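Local coordinates for protein Fc fragment of IgE receptor II (Bos taurus, PDB 6PWS) that binds a mannoside through calcium in its C-type carbohydrate-recognition domain and, as CD23, probably serves as a low-affinity receptor for IgE, at residues D73-F78 and G102-M107; I31-A36 and G42-I47; P96-Q101 and W114-C119; E51-L56 and L86-W91. All coordinates share one frame; numbering follows the deposited sequence. Where two conformers were deposited one is given.

How the contacts relate
Contacts 1 and 3 form the sugar-binding end of the domain, where partly buried loops meet the neighbouring antiparallel strands 105-108 and 114-117. Their centres are about 7 Å apart, and they share both calcium ions, the mannoside, a water and the Cys105-Cys119 disulfide; their chemistry is mainly that of oxygen ligands and charge. Contact 2, the buried one, seats helix 30-39 on strand 43-44 through aliphatic carbons and a water. Contact 4, partly buried, sets helix 50-59 beside the long loop and packs a glutamine on a tyrosine and an asparagine. Trp114 of contact 3 ties these regions together, touching Ile47 of contact 2 and Gln53, Tyr88 and Asn90 of contact 4.

Contact 1: D73-F78 and G102-M107; sequences DIEGEF and GENCVM. With CA (calcium ion), chain C; CA (calcium ion), chain B; MMA (methyl alpha-D-mannopyranoside), chain D.
Glu75 and Asn104 meet across a calcium ion, which bridges two loops. From CB the Glu75 side chain first runs with CG anti to the backbone N (chi1 178°), then bends at chi2, and these two carbons act as a spacer that carries the carboxylate to the metal. CD sits behind its two oxygens, which chelate the ion in bidentate fashion: OE1 of Glu75 is 2.4 Å from the calcium and OE2 of Glu75 is 2.5 Å from it. From the 102-107 side the side chain of Asn104 and the backbone O of Glu103, the latter at 2.5 Å from the same ion, answer it. A water, with Asp71 and Asp98, completes the shell. Glu103 also reaches the other way. Its extended side chain brings OE1 to within 2.4 Å of the second calcium, and its OE2 comes 2.5 Å from O3 of the mannoside. Farther along the loop the contact turns apolar: Phe78 meets Val106 obliquely, CE2 of the ring 3.6 Å from CG2 of Val106. Where the Glu75 carboxylate and the backbone O of Glu103 converge, the cation probably offsets the gathered negative charge, consistent with calcium helping to hold the two loops together, while Glu103 couples that ion to the sugar-binding one.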
# COMPACT_ATOMS: atom_id res chain seq x y z
N ASP A 73 -5.47 -14.02 -5.86
CA ASP A 73 -6.51 -15.05 -5.90
C ASP A 73 -7.01 -15.32 -7.31
O ASP A 73 -7.18 -16.47 -7.71
CB ASP A 73 -7.67 -14.68 -4.98
CG ASP A 73 -7.31 -14.80 -3.51
OD1 ASP A 73 -6.30 -15.47 -3.18
OD2 ASP A 73 -8.05 -14.21 -2.69
N ILE A 74 -7.29 -14.27 -8.06
CA ILE A 74 -7.64 -14.39 -9.47
C ILE A 74 -6.79 -13.38 -10.22
O ILE A 74 -6.88 -12.17 -9.96
CB ILE A 74 -9.14 -14.14 -9.75
CG1 ILE A 74 -10.01 -15.22 -9.10
CG2 ILE A 74 -9.38 -14.11 -11.27
CD1 ILE A 74 -11.49 -14.95 -9.22
N GLU A 75 -5.96 -13.87 -11.14
CA GLU A 75 -5.10 -13.00 -11.91
C GLU A 75 -5.92 -11.91 -12.58
O GLU A 75 -6.96 -12.18 -13.19
CB GLU A 75 -4.34 -13.82 -12.95
CG GLU A 75 -3.43 -13.01 -13.86
CD GLU A 75 -2.41 -12.16 -13.12
OE1 GLU A 75 -1.96 -12.56 -12.02
OE2 GLU A 75 -2.04 -11.07 -13.63
N GLY A 76 -5.45 -10.67 -12.45
CA GLY A 76 -6.12 -9.53 -13.02
C GLY A 76 -7.26 -8.96 -12.21
O GLY A 76 -7.82 -7.92 -12.61
N GLU A 77 -7.66 -9.61 -11.12
CA GLU A 77 -8.71 -9.12 -10.23
C GLU A 77 -8.02 -8.59 -8.97
O GLU A 77 -7.63 -9.36 -8.10
CB GLU A 77 -9.72 -10.22 -9.91
CG GLU A 77 -10.56 -10.63 -11.11
CD GLU A 77 -11.76 -11.50 -10.77
OE1 GLU A 77 -11.99 -11.80 -9.57
OE2 GLU A 77 -12.48 -11.90 -11.71
N PHE A 78 -7.86 -7.28 -8.90
CA PHE A 78 -7.21 -6.67 -7.75
C PHE A 78 -8.21 -6.48 -6.61
O PHE A 78 -9.39 -6.20 -6.83
CB PHE A 78 -6.50 -5.37 -8.15
CG PHE A 78 -5.26 -5.63 -8.95
CD1 PHE A 78 -5.31 -5.71 -10.33
CD2 PHE A 78 -4.06 -5.90 -8.31
CE1 PHE A 78 -4.18 -6.04 -11.05
CE2 PHE A 78 -2.93 -6.23 -9.02
CZ PHE A 78 -2.99 -6.30 -10.40
N GLY A 102 4.97 -13.74 -13.29
CA GLY A 102 3.78 -13.32 -12.57
C GLY A 102 4.10 -12.31 -11.48
O GLY A 102 5.00 -12.53 -10.66
N GLU A 103 3.36 -11.21 -11.46
CA GLU A 103 3.51 -10.14 -10.48
C GLU A 103 2.14 -9.91 -9.86
O GLU A 103 1.22 -9.44 -10.55
CB GLU A 103 4.04 -8.86 -11.11
CG GLU A 103 5.45 -9.04 -11.63
CD GLU A 103 6.01 -7.77 -12.22
OE1 GLU A 103 5.27 -7.04 -12.92
OE2 GLU A 103 7.21 -7.49 -11.97
N ASN A 104 1.99 -10.24 -8.57
CA ASN A 104 0.66 -10.29 -7.99
C ASN A 104 0.48 -9.41 -6.76
O ASN A 104 -0.60 -9.44 -6.16
CB ASN A 104 0.25 -11.74 -7.72
CG ASN A 104 0.47 -12.61 -8.94
OD1 ASN A 104 0.16 -12.23 -10.07
ND2 ASN A 104 1.02 -13.79 -8.73
N CYS A 105 1.48 -8.60 -6.42
CA CYS A 105 1.45 -7.73 -5.25
C CYS A 105 1.85 -6.33 -5.70
O CYS A 105 2.80 -6.17 -6.47
CB CYS A 105 2.44 -8.23 -4.20
SG CYS A 105 1.95 -9.84 -3.48
N VAL A 106 1.15 -5.30 -5.22
CA VAL A 106 1.36 -3.95 -5.72
C VAL A 106 2.21 -3.12 -4.76
O VAL A 106 2.04 -3.16 -3.54
CB VAL A 106 0.03 -3.26 -6.05
CG1 VAL A 106 0.25 -1.86 -6.63
CG2 VAL A 106 -0.78 -4.11 -7.02
N MET A 107 3.12 -2.35 -5.36
CA MET A 107 3.98 -1.41 -4.68
C MET A 107 3.80 -0.01 -5.27
O MET A 107 3.36 0.15 -6.41
CB MET A 107 5.46 -1.80 -4.84
CG MET A 107 5.96 -1.68 -6.28
SD MET A 107 7.64 -2.26 -6.57
CE MET A 107 8.57 -1.00 -5.69
CA CA C . -0.82 -10.47 -11.47
CA CA B . 5.00 -4.67 -13.14
C1 MMA D . 10.72 -4.74 -14.05
C2 MMA D . 9.75 -4.88 -12.89
C3 MMA D . 8.37 -4.91 -13.43
C4 MMA D . 8.05 -3.66 -14.19
C5 MMA D . 9.07 -3.41 -15.30
C6 MMA D . 8.86 -2.04 -15.89
C7 MMA D . 11.21 -5.88 -16.08
O1 MMA D . 10.52 -5.83 -14.85
O2 MMA D . 9.86 -3.79 -11.96
O3 MMA D . 7.41 -5.02 -12.36
O4 MMA D . 6.73 -3.80 -14.71
O5 MMA D . 10.45 -3.47 -14.80
O6 MMA D . 9.83 -1.82 -16.89
O HOH W 1 -0.81 -8.32 -12.44

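Contact 2: I31-A36 and G42-I47; sequences IQARYA and GRLVSI
Leu44 lays its two methyl groups over one turn of the helix, above Ala33 and Arg34. Its CD1 reaches the backbone rather than a side-chain tip, lying 3.6 Å from the N of Arg34, with CA of the same residue nearly as close. The other branch, CD2, touches the methyl of Ala33, 4.0 Å from its CB. CG of Leu44 is anti to its own carbonyl carbon (chi1 -78°), which turns the forked end toward the helix. In the C-type lectin fold the first helix, here 30-39, packs against the central sheet, and the short strand 43-44 pairs antiparallel with strand 123-131; Leu44 is the point at which that strand meets the helix. Around it the core goes on, with Ala33 also touching Trp66 and Trp126. Beside the apolar patch sits one polar link. Water 2 donates to the O of Arg34 at 2.9 Å and accepts from the N of Leu44 at 2.8 Å, so the two backbones are joined by a water bridge. The side chain of Arg34 contributes little more than its CB, 4.1 Å from CD1 of Leu44, before its extended chain departs from the strand. Its NE is salt-bridged to Glu38, and the hydroxyl of Tyr35 hangs over one face of the guanidinium, toward its rim.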
# COMPACT_ATOMS: atom_id res chain seq x y z
N ILE A 31 3.89 -10.43 1.88
CA ILE A 31 3.16 -11.12 2.95
C ILE A 31 3.73 -10.75 4.32
O ILE A 31 2.99 -10.63 5.30
CB ILE A 31 3.17 -12.64 2.72
CG1 ILE A 31 2.38 -13.35 3.83
CG2 ILE A 31 4.60 -13.19 2.68
CD1 ILE A 31 2.09 -14.82 3.55
N GLN A 32 5.05 -10.56 4.40
CA GLN A 32 5.64 -10.12 5.66
C GLN A 32 5.16 -8.73 6.04
O GLN A 32 4.90 -8.44 7.22
CB GLN A 32 7.17 -10.15 5.56
CG GLN A 32 7.77 -11.53 5.43
CD GLN A 32 9.28 -11.49 5.22
OE1 GLN A 32 9.78 -10.73 4.41
NE2 GLN A 32 10.00 -12.32 5.96
N ALA A 33 5.01 -7.85 5.04
CA ALA A 33 4.48 -6.52 5.30
C ALA A 33 3.01 -6.58 5.72
O ALA A 33 2.58 -5.83 6.60
CB ALA A 33 4.68 -5.64 4.06
N ARG A 34 2.23 -7.50 5.13
CA ARG A 34 0.85 -7.69 5.57
C ARG A 34 0.82 -7.92 7.07
O ARG A 34 0.07 -7.27 7.81
CB ARG A 34 0.20 -8.88 4.85
CG ARG A 34 -1.19 -9.20 5.41
CD ARG A 34 -1.59 -10.61 5.26
NE ARG A 34 -2.85 -10.84 5.94
CZ ARG A 34 -3.60 -11.90 5.71
NH1 ARG A 34 -3.20 -12.82 4.85
NH2 ARG A 34 -4.76 -12.06 6.32
N TYR A 35 1.62 -8.88 7.54
CA TYR A 35 1.59 -9.24 8.95
C TYR A 35 2.26 -8.19 9.82
O TYR A 35 1.88 -8.03 10.98
CB TYR A 35 2.16 -10.64 9.15
CG TYR A 35 1.17 -11.68 8.67
CD1 TYR A 35 -0.05 -11.87 9.31
CD2 TYR A 35 1.43 -12.45 7.55
CE1 TYR A 35 -0.97 -12.80 8.86
CE2 TYR A 35 0.52 -13.38 7.09
CZ TYR A 35 -0.68 -13.55 7.74
OH TYR A 35 -1.59 -14.48 7.28
N ALA A 36 3.24 -7.45 9.29
CA ALA A 36 3.83 -6.36 10.06
C ALA A 36 2.79 -5.29 10.35
O ALA A 36 2.72 -4.76 11.47
CB ALA A 36 5.02 -5.77 9.31
N GLY A 42 -3.11 -2.57 12.17
CA GLY A 42 -3.60 -1.98 10.94
C GLY A 42 -3.54 -2.98 9.81
O GLY A 42 -3.39 -4.18 10.03
N ARG A 43 -3.67 -2.48 8.57
CA ARG A 43 -3.52 -3.31 7.38
C ARG A 43 -2.71 -2.51 6.36
O ARG A 43 -2.68 -1.28 6.40
CB ARG A 43 -4.88 -3.67 6.75
CG ARG A 43 -5.84 -4.47 7.62
CD ARG A 43 -6.90 -5.13 6.76
NE ARG A 43 -7.94 -5.81 7.52
CZ ARG A 43 -9.07 -5.25 7.93
NH1 ARG A 43 -9.33 -3.97 7.67
NH2 ARG A 43 -9.95 -5.98 8.60
N LEU A 44 -2.09 -3.20 5.41
CA LEU A 44 -1.46 -2.50 4.29
C LEU A 44 -2.48 -1.54 3.67
O LEU A 44 -3.67 -1.86 3.53
CB LEU A 44 -0.95 -3.51 3.26
CG LEU A 44 0.36 -4.21 3.62
CD1 LEU A 44 0.56 -5.42 2.70
CD2 LEU A 44 1.54 -3.25 3.50
N VAL A 45 -1.97 -0.37 3.27
CA VAL A 45 -2.81 0.78 2.94
C VAL A 45 -3.70 0.53 1.73
O VAL A 45 -3.29 -0.06 0.71
CB VAL A 45 -1.92 2.03 2.74
CG1 VAL A 45 -0.98 1.89 1.53
CG2 VAL A 45 -2.74 3.31 2.61
N SER A 46 -4.92 1.07 1.81
CA SER A 46 -5.86 1.09 0.71
C SER A 46 -6.12 2.54 0.29
O SER A 46 -6.26 3.41 1.14
CB SER A 46 -7.19 0.44 1.12
OG SER A 46 -7.02 -0.89 1.58
N ILE A 47 -6.21 2.79 -1.02
CA ILE A 47 -6.14 4.15 -1.57
C ILE A 47 -7.37 4.41 -2.44
O ILE A 47 -7.62 3.67 -3.39
CB ILE A 47 -4.84 4.36 -2.38
CG1 ILE A 47 -3.61 3.94 -1.58
CG2 ILE A 47 -4.74 5.81 -2.84
CD1 ILE A 47 -2.33 3.91 -2.40
O HOH W 2 -1.91 -5.91 6.20

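Contact 3: P96-Q101 and W114-C119; sequences PNDAGQ and WNDAFC. With CA (calcium ion), chain B; CA (calcium ion), chain C; MMA (methyl alpha-D-mannopyranoside), chain D.
The primary sugar-binding site of C-type lectins is made from two short sequence signatures, and this contact joins them: the Glu95-Pro96-Asn97 motif, with the cis proline and the sequence associated with mannose-type ligands, and the Trp114-Asn115-Asp116 motif on strand 114-117. The carboxylate of Asp116 is the hub. With chi1 near 61° its CG sits between backbone N and carbonyl carbon, and the group turns toward the loop, where two successive amides meet its two oxygens. The N of Asn97 gives OD1 of Asp116 a bond of 3.1 Å, fairly straight and tilted out of the carboxylate plane, whereas the N of Asp98 reaches the syn lone pair of OD2 of Asp116 at 2.7 Å. Pro96 closes in beside them, its CB 3.4 Å from OD2 of Asp116. OD1 of Asp116 binds the sugar-site calcium at 2.4 Å, and the backbone O of Asp116 binds it too, at 2.5 Å; Asn97 OD1 and Asn115 join them, with Glu95 and Glu103 completing the protein ligands. The mannoside supplies O3 and O4, and ND2 of Asn97 donates to its O4 at 2.8 Å. Water 1, bound to the other calcium, donates to OD2 of Asp116 at 2.7 Å. The calcium and the two amides probably favour the ionised carboxylate, and the amides help fix its rotation, so that one carboxylate is shared between the loop backbone and the calcium that holds the sugar.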
# COMPACT_ATOMS: atom_id res chain seq x y z
N PRO A 96 -0.67 -2.35 -14.41
CA PRO A 96 0.09 -3.57 -14.11
C PRO A 96 0.35 -4.35 -15.40
O PRO A 96 -0.46 -4.33 -16.33
CB PRO A 96 -0.85 -4.33 -13.17
CG PRO A 96 -2.23 -3.94 -13.67
CD PRO A 96 -2.10 -2.49 -14.06
N ASN A 97 1.48 -5.05 -15.44
CA ASN A 97 1.88 -5.81 -16.62
C ASN A 97 2.12 -7.30 -16.37
O ASN A 97 2.41 -8.02 -17.33
CB ASN A 97 3.08 -5.16 -17.31
CG ASN A 97 4.33 -5.12 -16.45
OD1 ASN A 97 4.35 -5.59 -15.31
ND2 ASN A 97 5.40 -4.55 -17.02
N ASP A 98 1.99 -7.77 -15.13
CA ASP A 98 2.18 -9.18 -14.79
C ASP A 98 3.47 -9.73 -15.40
O ASP A 98 3.50 -10.79 -16.04
CB ASP A 98 0.97 -10.03 -15.15
CG ASP A 98 0.85 -11.28 -14.28
OD1 ASP A 98 0.98 -11.14 -13.03
OD2 ASP A 98 0.64 -12.39 -14.82
N ALA A 99 4.57 -9.00 -15.18
CA ALA A 99 5.86 -9.33 -15.77
C ALA A 99 6.54 -10.50 -15.05
O ALA A 99 5.98 -11.14 -14.16
CB ALA A 99 6.75 -8.09 -15.80
N GLY A 100 7.76 -10.82 -15.47
CA GLY A 100 8.36 -12.06 -15.00
C GLY A 100 7.46 -13.22 -15.38
O GLY A 100 6.84 -13.22 -16.44
N GLN A 101 7.37 -14.21 -14.49
CA GLN A 101 6.36 -15.24 -14.64
C GLN A 101 5.13 -14.98 -13.77
O GLN A 101 4.32 -15.89 -13.56
CB GLN A 101 6.92 -16.64 -14.40
CG GLN A 101 8.17 -16.93 -15.19
CD GLN A 101 9.40 -16.56 -14.42
OE1 GLN A 101 9.57 -16.99 -13.27
NE2 GLN A 101 10.27 -15.77 -15.03
N TRP A 114 2.00 3.35 -9.09
CA TRP A 114 1.86 1.96 -8.71
C TRP A 114 2.45 1.02 -9.75
O TRP A 114 2.34 1.24 -10.96
CB TRP A 114 0.39 1.57 -8.50
CG TRP A 114 -0.40 2.42 -7.55
CD1 TRP A 114 0.05 3.38 -6.68
CD2 TRP A 114 -1.81 2.37 -7.40
NE1 TRP A 114 -1.01 3.92 -5.99
CE2 TRP A 114 -2.17 3.32 -6.42
CE3 TRP A 114 -2.82 1.60 -8.00
CZ2 TRP A 114 -3.49 3.55 -6.05
CZ3 TRP A 114 -4.14 1.83 -7.62
CH2 TRP A 114 -4.46 2.79 -6.66
N ASN A 115 3.04 -0.07 -9.26
CA ASN A 115 3.60 -1.12 -10.10
C ASN A 115 3.26 -2.47 -9.46
O ASN A 115 3.46 -2.64 -8.26
CB ASN A 115 5.13 -0.98 -10.17
CG ASN A 115 5.77 -2.14 -10.89
OD1 ASN A 115 5.29 -2.55 -11.95
ND2 ASN A 115 6.82 -2.69 -10.31
N ASP A 116 2.77 -3.42 -10.26
CA ASP A 116 2.72 -4.80 -9.79
C ASP A 116 4.13 -5.39 -9.79
O ASP A 116 4.91 -5.18 -10.72
CB ASP A 116 1.71 -5.66 -10.57
CG ASP A 116 1.99 -5.79 -12.07
OD1 ASP A 116 2.70 -4.93 -12.64
OD2 ASP A 116 1.43 -6.75 -12.65
N ALA A 117 4.46 -6.11 -8.71
CA ALA A 117 5.79 -6.65 -8.51
C ALA A 117 5.71 -8.10 -8.05
O ALA A 117 4.67 -8.60 -7.62
CB ALA A 117 6.55 -5.81 -7.47
N PHE A 118 6.86 -8.77 -8.15
CA PHE A 118 7.00 -10.10 -7.58
C PHE A 118 6.72 -10.04 -6.08
O PHE A 118 7.35 -9.27 -5.36
CB PHE A 118 8.42 -10.60 -7.85
CG PHE A 118 8.76 -11.90 -7.16
CD1 PHE A 118 7.90 -12.98 -7.25
CD2 PHE A 118 9.93 -12.04 -6.45
CE1 PHE A 118 8.21 -14.17 -6.62
CE2 PHE A 118 10.25 -13.24 -5.82
CZ PHE A 118 9.38 -14.29 -5.91
N CYS A 119 5.79 -10.88 -5.61
CA CYS A 119 5.38 -10.84 -4.21
C CYS A 119 6.54 -11.14 -3.26
O CYS A 119 6.49 -10.73 -2.09
CB CYS A 119 4.22 -11.80 -3.97
SG CYS A 119 2.66 -11.28 -4.76
CA CA B . 5.00 -4.67 -13.14
CA CA C . -0.82 -10.47 -11.47
C1 MMA D . 10.72 -4.74 -14.05
C2 MMA D . 9.75 -4.88 -12.89
C3 MMA D . 8.37 -4.91 -13.43
C4 MMA D . 8.05 -3.66 -14.19
C5 MMA D . 9.07 -3.41 -15.30
C6 MMA D . 8.86 -2.04 -15.89
C7 MMA D . 11.21 -5.88 -16.08
O1 MMA D . 10.52 -5.83 -14.85
O2 MMA D . 9.86 -3.79 -11.96
O3 MMA D . 7.41 -5.02 -12.36
O4 MMA D . 6.73 -3.80 -14.71
O5 MMA D . 10.45 -3.47 -14.80
O6 MMA D . 9.83 -1.82 -16.89
O HOH W 1 -0.81 -8.32 -12.44

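Contact 4: E51-L56 and L86-W91; sequences EEQDFL and LDYSNW
Gln53 of helix 50-59 lies against both Tyr88 and Asn90 of the long loop, and its direct contacts with the two are of the van der Waals kind. The phenol oxygen of Tyr88 rests on the aliphatic part of Gln53, 3.3 Å from both its CB and its CG. Behind the oxygen, CE2 of the ring is 3.6 Å from CB of Gln53.

Amide packing on ring and amide follows from a bend at chi2 (65°), which turns the Gln53 amide along the loop. Its OE1 lies in the plane of the Tyr88 ring, at the edge, with amide and ring planes 26° apart. Asn90 crosses Gln53 at about a right angle, bringing its ND2 to 3.4 Å from CD of Gln53, with the two amide planes 34° apart.

The polar bonds run to other partners. Gln53 OE1 is hydrogen-bonded to Trp114 NE1 and its NE2 to Thr57 OG1, while Asn90 OD1 takes Lys113 NZ; the backbones of Asn90 and Trp114 are bonded as well. With both ends of its amide engaged, Gln53 is fixed in rotation, so a buried polar side chain can pack here much as a nonpolar one would and still tie the helix to strand 114-117.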
# COMPACT_ATOMS: atom_id res chain seq x y z
N GLU A 51 -6.59 12.83 -3.39
CA GLU A 51 -6.06 13.54 -2.22
C GLU A 51 -5.31 12.58 -1.30
O GLU A 51 -4.23 12.91 -0.78
CB GLU A 51 -7.21 14.22 -1.47
CG GLU A 51 -7.92 15.32 -2.26
CD GLU A 51 -8.95 14.83 -3.29
OE1 GLU A 51 -9.33 13.63 -3.28
OE2 GLU A 51 -9.37 15.66 -4.13
N GLU A 52 -5.86 11.38 -1.11
CA GLU A 52 -5.17 10.37 -0.32
C GLU A 52 -3.87 9.94 -1.01
O GLU A 52 -2.82 9.81 -0.37
CB GLU A 52 -6.11 9.18 -0.09
CG GLU A 52 -5.53 8.09 0.79
CD GLU A 52 -6.55 7.03 1.19
OE1 GLU A 52 -7.50 6.78 0.41
OE2 GLU A 52 -6.37 6.46 2.29
N GLN A 53 -3.93 9.72 -2.33
CA GLN A 53 -2.70 9.39 -3.04
C GLN A 53 -1.67 10.49 -2.90
O GLN A 53 -0.48 10.21 -2.73
CB GLN A 53 -2.99 9.12 -4.52
CG GLN A 53 -1.73 8.77 -5.31
CD GLN A 53 -1.10 7.47 -4.84
OE1 GLN A 53 -1.75 6.42 -4.88
NE2 GLN A 53 0.16 7.52 -4.42
N ASP A 54 -2.08 11.76 -2.99
CA ASP A 54 -1.13 12.87 -2.88
C ASP A 54 -0.42 12.85 -1.53
O ASP A 54 0.80 13.06 -1.45
CB ASP A 54 -1.88 14.19 -3.11
CG ASP A 54 -1.07 15.43 -2.78
OD1 ASP A 54 -0.15 15.75 -3.56
OD2 ASP A 54 -1.35 16.12 -1.77
N PHE A 55 -1.17 12.60 -0.46
CA PHE A 55 -0.58 12.49 0.87
C PHE A 55 0.52 11.44 0.88
O PHE A 55 1.61 11.65 1.43
CB PHE A 55 -1.69 12.15 1.88
CG PHE A 55 -1.19 11.73 3.24
CD1 PHE A 55 -1.04 10.38 3.54
CD2 PHE A 55 -0.86 12.66 4.22
CE1 PHE A 55 -0.57 9.98 4.78
CE2 PHE A 55 -0.38 12.25 5.46
CZ PHE A 55 -0.24 10.91 5.74
N LEU A 56 0.25 10.28 0.27
CA LEU A 56 1.20 9.17 0.23
C LEU A 56 2.37 9.45 -0.70
O LEU A 56 3.53 9.20 -0.34
CB LEU A 56 0.47 7.89 -0.20
CG LEU A 56 -0.58 7.41 0.80
CD1 LEU A 56 -1.40 6.29 0.19
CD2 LEU A 56 0.04 6.96 2.12
N LEU A 86 -12.61 -0.63 -6.54
CA LEU A 86 -11.48 -0.20 -7.36
C LEU A 86 -11.86 1.14 -8.01
O LEU A 86 -12.13 1.25 -9.21
CB LEU A 86 -11.16 -1.26 -8.41
CG LEU A 86 -10.90 -2.67 -7.89
CD1 LEU A 86 -10.46 -3.57 -9.04
CD2 LEU A 86 -9.87 -2.69 -6.74
N ASP A 87 -11.90 2.18 -7.17
CA ASP A 87 -12.51 3.46 -7.55
C ASP A 87 -11.50 4.57 -7.82
O ASP A 87 -11.90 5.64 -8.29
CB ASP A 87 -13.55 3.88 -6.49
CG ASP A 87 -13.03 3.87 -5.06
OD1 ASP A 87 -11.80 3.85 -4.84
OD2 ASP A 87 -13.88 3.89 -4.14
N TYR A 88 -10.22 4.33 -7.59
CA TYR A 88 -9.16 5.30 -7.85
C TYR A 88 -7.91 4.52 -8.21
O TYR A 88 -7.55 3.57 -7.49
CB TYR A 88 -8.88 6.17 -6.60
CG TYR A 88 -7.62 6.97 -6.80
CD1 TYR A 88 -7.61 8.13 -7.58
CD2 TYR A 88 -6.40 6.50 -6.33
CE1 TYR A 88 -6.43 8.80 -7.87
CE2 TYR A 88 -5.22 7.15 -6.61
CZ TYR A 88 -5.24 8.30 -7.38
OH TYR A 88 -4.04 8.89 -7.66
N SER A 89 -7.19 4.92 -9.26
CA SER A 89 -5.92 4.29 -9.57
C SER A 89 -4.81 5.31 -9.81
O SER A 89 -5.06 6.46 -10.21
CB SER A 89 -6.00 3.34 -10.77
OG SER A 89 -6.41 4.02 -11.94
N ASN A 90 -3.58 4.86 -9.60
CA ASN A 90 -2.38 5.65 -9.86
C ASN A 90 -1.30 4.80 -10.52
O ASN A 90 -0.12 4.90 -10.17
CB ASN A 90 -1.87 6.30 -8.58
CG ASN A 90 -0.87 7.40 -8.84
OD1 ASN A 90 -1.05 8.19 -9.78
ND2 ASN A 90 0.17 7.49 -8.02
N TRP A 91 -1.68 3.96 -11.48
CA TRP A 91 -0.72 3.07 -12.12
C TRP A 91 0.35 3.85 -12.88
O TRP A 91 0.04 4.75 -13.68
CB TRP A 91 -1.44 2.16 -13.12
CG TRP A 91 -2.41 1.19 -12.50
CD1 TRP A 91 -3.77 1.18 -12.63
CD2 TRP A 91 -2.08 0.08 -11.65
NE1 TRP A 91 -4.31 0.14 -11.92
CE2 TRP A 91 -3.29 -0.55 -11.31
CE3 TRP A 91 -0.87 -0.47 -11.17
CZ2 TRP A 91 -3.34 -1.71 -10.54
CZ3 TRP A 91 -0.92 -1.62 -10.40
CH2 TRP A 91 -2.15 -2.22 -10.08